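Local coordinates for UPF0098 protein YbcL (Escherichia coli, PDB 1FUX) that is of unknown function but belongs to the phosphatidylethanolamine-binding protein family, which includes a Raf kinase inhibitor protein, and is probably periplasmic, at residues E28-G40 and T74-D86. Numbering follows the deposited sequence. Where two conformers were deposited one is given.
Sequences EGGNTSPSLTWSG and TVTYLPVDAGRRD
Ser33 OG is gripped from two directions. It accepts a hydrogen bond from Gly83 N at 3.0 Å and donates to a water that also bridges Pro34 O and Pro79 O. Its chi1 of 55° brings OG to Gly83 N, just after the type II turn Pro79-Ala82. Ser33 O takes a nearly straight hydrogen bond from Asp81 N (2.8 Å, 179° at the hydrogen). Asp81 OD1 receives two waters, which link it to Asn31 O and Ser33 N. Asp81 OD2 makes salt bridges with Arg84 NH1, on its syn lone pair, and with the more distant Lys89, which probably favours the charged carboxylate. Val80 CG1 presses on Thr32 CG2 at 3.3 Å, a tight fit.

Further along, the segments pair as antiparallel strands. Leu36 and Leu78 form the hydrogen-bonded pair, with Leu78 N to Leu36 O at 2.9 Å. Thr37 and Tyr77 are the non-hydrogen-bonded pair, and Thr37 OG1 sits at the tyrosine ring edge, 3.4 Å from CD1. Trp38 N hydrogen-bonds to Thr76 O. The indole lays one face over the 76-77 backbone, with Thr76 CA 3.7 Å from the five-membered ring centroid in a CH-pi contact. Leu78 CG meets the indole edge in plane, 3.9 Å from CH2. Replacing Trp38 by an alanine is likely to uncover the Thr76 backbone and leave Leu78 without its neighbour.

Strand 36-39 lies between 4-6 and 77-78 in the small sheet of this PEBP-family beta fold. It packs on the large sheet: Leu36 and Leu78 touch Val50 of strand 47-54, and Trp38 reaches Val124 of strand 118-127.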
# COMPACT_ATOMS: atom_id res chain seq x y z
N GLU A 28 8.93 20.54 1.57
CA GLU A 28 9.46 21.38 0.51
C GLU A 28 10.85 20.97 0.06
O GLU A 28 11.77 21.78 -0.07
CB GLU A 28 9.51 22.83 1.03
CG GLU A 28 8.10 23.41 1.08
CD GLU A 28 8.00 24.77 1.74
OE1 GLU A 28 9.02 25.46 1.93
OE2 GLU A 28 6.83 25.12 2.08
N GLY A 29 11.02 19.69 -0.17
CA GLY A 29 12.25 19.10 -0.60
C GLY A 29 12.45 19.05 -2.10
O GLY A 29 11.60 19.39 -2.94
N GLY A 30 13.58 18.51 -2.50
CA GLY A 30 14.00 18.37 -3.88
C GLY A 30 13.34 17.19 -4.59
O GLY A 30 13.41 17.08 -5.82
N ASN A 31 12.73 16.29 -3.83
CA ASN A 31 12.09 15.08 -4.37
C ASN A 31 12.89 14.35 -5.42
O ASN A 31 12.41 14.02 -6.51
CB ASN A 31 10.67 15.51 -4.82
CG ASN A 31 9.68 14.35 -4.91
OD1 ASN A 31 9.77 13.37 -4.17
ND2 ASN A 31 8.75 14.37 -5.85
N THR A 32 14.20 14.12 -5.15
CA THR A 32 15.07 13.46 -6.11
C THR A 32 15.58 12.11 -5.55
O THR A 32 15.97 12.16 -4.40
CB THR A 32 16.34 14.33 -6.33
OG1 THR A 32 15.89 15.56 -6.96
CG2 THR A 32 17.34 13.72 -7.29
N SER A 33 15.62 11.08 -6.38
CA SER A 33 16.09 9.79 -5.88
C SER A 33 17.61 9.84 -5.79
O SER A 33 18.24 10.44 -6.64
CB SER A 33 15.70 8.70 -6.85
OG SER A 33 16.15 8.89 -8.19
N PRO A 34 18.16 9.26 -4.74
CA PRO A 34 19.63 9.16 -4.66
C PRO A 34 20.21 8.12 -5.59
O PRO A 34 19.57 7.14 -6.01
CB PRO A 34 19.78 8.76 -3.18
CG PRO A 34 18.63 7.80 -3.00
CD PRO A 34 17.46 8.56 -3.62
N SER A 35 21.51 8.27 -5.94
CA SER A 35 22.16 7.27 -6.77
C SER A 35 22.35 6.01 -5.90
O SER A 35 22.36 6.07 -4.69
CB SER A 35 23.56 7.67 -7.29
OG SER A 35 24.43 7.84 -6.17
N LEU A 36 22.51 4.89 -6.56
CA LEU A 36 22.74 3.57 -5.97
C LEU A 36 23.64 2.76 -6.92
O LEU A 36 23.44 2.71 -8.13
CB LEU A 36 21.42 2.75 -5.82
CG LEU A 36 20.39 3.41 -4.88
CD1 LEU A 36 18.98 2.80 -5.03
CD2 LEU A 36 20.81 3.33 -3.42
N THR A 37 24.65 2.11 -6.33
CA THR A 37 25.52 1.26 -7.16
C THR A 37 25.61 -0.12 -6.43
O THR A 37 26.04 -0.10 -5.29
CB THR A 37 26.96 1.81 -7.23
OG1 THR A 37 26.90 3.19 -7.64
CG2 THR A 37 27.81 1.01 -8.22
N TRP A 38 25.28 -1.13 -7.14
CA TRP A 38 25.36 -2.46 -6.50
C TRP A 38 26.45 -3.34 -7.08
O TRP A 38 26.84 -3.23 -8.25
CB TRP A 38 23.98 -3.10 -6.60
CG TRP A 38 23.31 -3.16 -7.92
CD1 TRP A 38 23.32 -4.18 -8.81
CD2 TRP A 38 22.43 -2.17 -8.50
NE1 TRP A 38 22.52 -3.93 -9.89
CE2 TRP A 38 21.96 -2.67 -9.71
CE3 TRP A 38 22.00 -0.89 -8.08
CZ2 TRP A 38 21.08 -1.99 -10.58
CZ3 TRP A 38 21.13 -0.21 -8.94
CH2 TRP A 38 20.67 -0.74 -10.17
N SER A 39 26.83 -4.32 -6.26
CA SER A 39 27.89 -5.25 -6.66
C SER A 39 27.65 -6.59 -6.00
O SER A 39 26.72 -6.80 -5.20
CB SER A 39 29.24 -4.69 -6.21
OG SER A 39 29.34 -4.86 -4.78
N GLY A 40 28.54 -7.55 -6.30
CA GLY A 40 28.28 -8.89 -5.72
C GLY A 40 27.09 -9.47 -6.46
O GLY A 40 26.43 -10.36 -5.90
N THR A 74 22.45 -6.19 -17.15
CA THR A 74 23.72 -5.54 -17.42
C THR A 74 23.93 -4.20 -16.71
O THR A 74 25.05 -3.65 -16.84
CB THR A 74 23.91 -5.21 -18.91
OG1 THR A 74 22.68 -4.85 -19.53
CG2 THR A 74 24.48 -6.43 -19.64
N VAL A 75 22.92 -3.64 -16.04
CA VAL A 75 23.19 -2.37 -15.35
C VAL A 75 23.42 -2.56 -13.87
O VAL A 75 22.73 -3.31 -13.17
CB VAL A 75 22.28 -1.25 -15.81
CG1 VAL A 75 21.45 -1.47 -17.10
CG2 VAL A 75 21.45 -0.60 -14.73
N THR A 76 24.38 -1.86 -13.27
CA THR A 76 24.71 -1.97 -11.85
C THR A 76 24.64 -0.60 -11.18
O THR A 76 25.15 -0.36 -10.10
CB THR A 76 26.05 -2.65 -11.50
OG1 THR A 76 27.11 -2.04 -12.25
CG2 THR A 76 26.02 -4.14 -11.79
N TYR A 77 23.81 0.29 -11.79
CA TYR A 77 23.80 1.64 -11.24
C TYR A 77 22.53 2.41 -11.60
O TYR A 77 22.19 2.28 -12.74
CB TYR A 77 24.87 2.39 -12.07
CG TYR A 77 25.03 3.85 -11.75
CD1 TYR A 77 25.33 4.23 -10.45
CD2 TYR A 77 24.88 4.86 -12.72
CE1 TYR A 77 25.50 5.53 -10.06
CE2 TYR A 77 25.07 6.19 -12.36
CZ TYR A 77 25.37 6.50 -11.05
OH TYR A 77 25.58 7.80 -10.65
N LEU A 78 22.04 3.17 -10.68
CA LEU A 78 20.98 4.13 -10.90
C LEU A 78 21.59 5.49 -10.57
O LEU A 78 21.98 5.80 -9.45
CB LEU A 78 19.76 3.90 -10.00
CG LEU A 78 18.88 2.73 -10.45
CD1 LEU A 78 17.56 2.77 -9.64
CD2 LEU A 78 18.57 2.72 -11.91
N PRO A 79 21.50 6.41 -11.53
CA PRO A 79 21.99 7.75 -11.28
C PRO A 79 21.04 8.57 -10.43
O PRO A 79 19.83 8.19 -10.31
CB PRO A 79 22.10 8.38 -12.68
CG PRO A 79 21.15 7.61 -13.51
CD PRO A 79 21.01 6.22 -12.89
N VAL A 80 21.54 9.66 -9.89
CA VAL A 80 20.68 10.59 -9.13
C VAL A 80 19.51 11.05 -10.03
O VAL A 80 19.66 11.16 -11.23
CB VAL A 80 21.40 11.87 -8.69
CG1 VAL A 80 20.43 12.92 -8.13
CG2 VAL A 80 22.43 11.59 -7.61
N ASP A 81 18.33 11.08 -9.37
CA ASP A 81 17.11 11.46 -10.07
C ASP A 81 16.65 10.44 -11.09
O ASP A 81 15.74 10.80 -11.87
CB ASP A 81 17.25 12.87 -10.71
CG ASP A 81 15.94 13.61 -10.78
OD1 ASP A 81 14.97 13.35 -10.04
OD2 ASP A 81 15.87 14.54 -11.61
N ALA A 82 17.07 9.18 -11.12
CA ALA A 82 16.56 8.20 -12.04
C ALA A 82 15.03 8.00 -11.84
O ALA A 82 14.36 7.58 -12.77
CB ALA A 82 17.23 6.85 -11.78
N GLY A 83 14.53 8.30 -10.66
CA GLY A 83 13.11 8.10 -10.38
C GLY A 83 12.21 9.26 -10.74
O GLY A 83 11.04 9.27 -10.25
N ARG A 84 12.68 10.23 -11.55
CA ARG A 84 11.74 11.30 -11.88
C ARG A 84 10.59 10.69 -12.70
O ARG A 84 10.77 9.78 -13.53
CB ARG A 84 12.47 12.45 -12.59
CG ARG A 84 13.32 12.24 -13.77
CD ARG A 84 13.98 13.57 -14.17
NE ARG A 84 13.05 14.63 -14.51
CZ ARG A 84 12.81 15.77 -13.89
NH1 ARG A 84 13.50 16.13 -12.78
NH2 ARG A 84 11.93 16.66 -14.35
N ARG A 85 9.36 11.16 -12.41
CA ARG A 85 8.18 10.58 -13.02
C ARG A 85 8.06 10.80 -14.52
O ARG A 85 7.38 9.99 -15.15
CB ARG A 85 6.88 11.11 -12.38
CG ARG A 85 6.61 12.59 -12.58
CD ARG A 85 5.33 12.96 -11.80
NE ARG A 85 4.13 12.40 -12.44
CZ ARG A 85 2.92 12.46 -11.88
NH1 ARG A 85 2.81 13.03 -10.68
NH2 ARG A 85 1.82 12.00 -12.48
N ASP A 86 8.77 11.77 -15.10
CA ASP A 86 8.73 11.91 -16.56
C ASP A 86 9.53 10.84 -17.29
O ASP A 86 9.57 10.83 -18.53
CB ASP A 86 9.08 13.35 -16.94
CG ASP A 86 10.53 13.72 -16.69
OD1 ASP A 86 11.39 12.83 -16.50
OD2 ASP A 86 10.75 14.94 -16.63
O HOH W 1 12.87 14.96 -9.41
O HOH W 2 13.78 11.21 -8.75
O HOH W 3 18.27 7.19 -8.37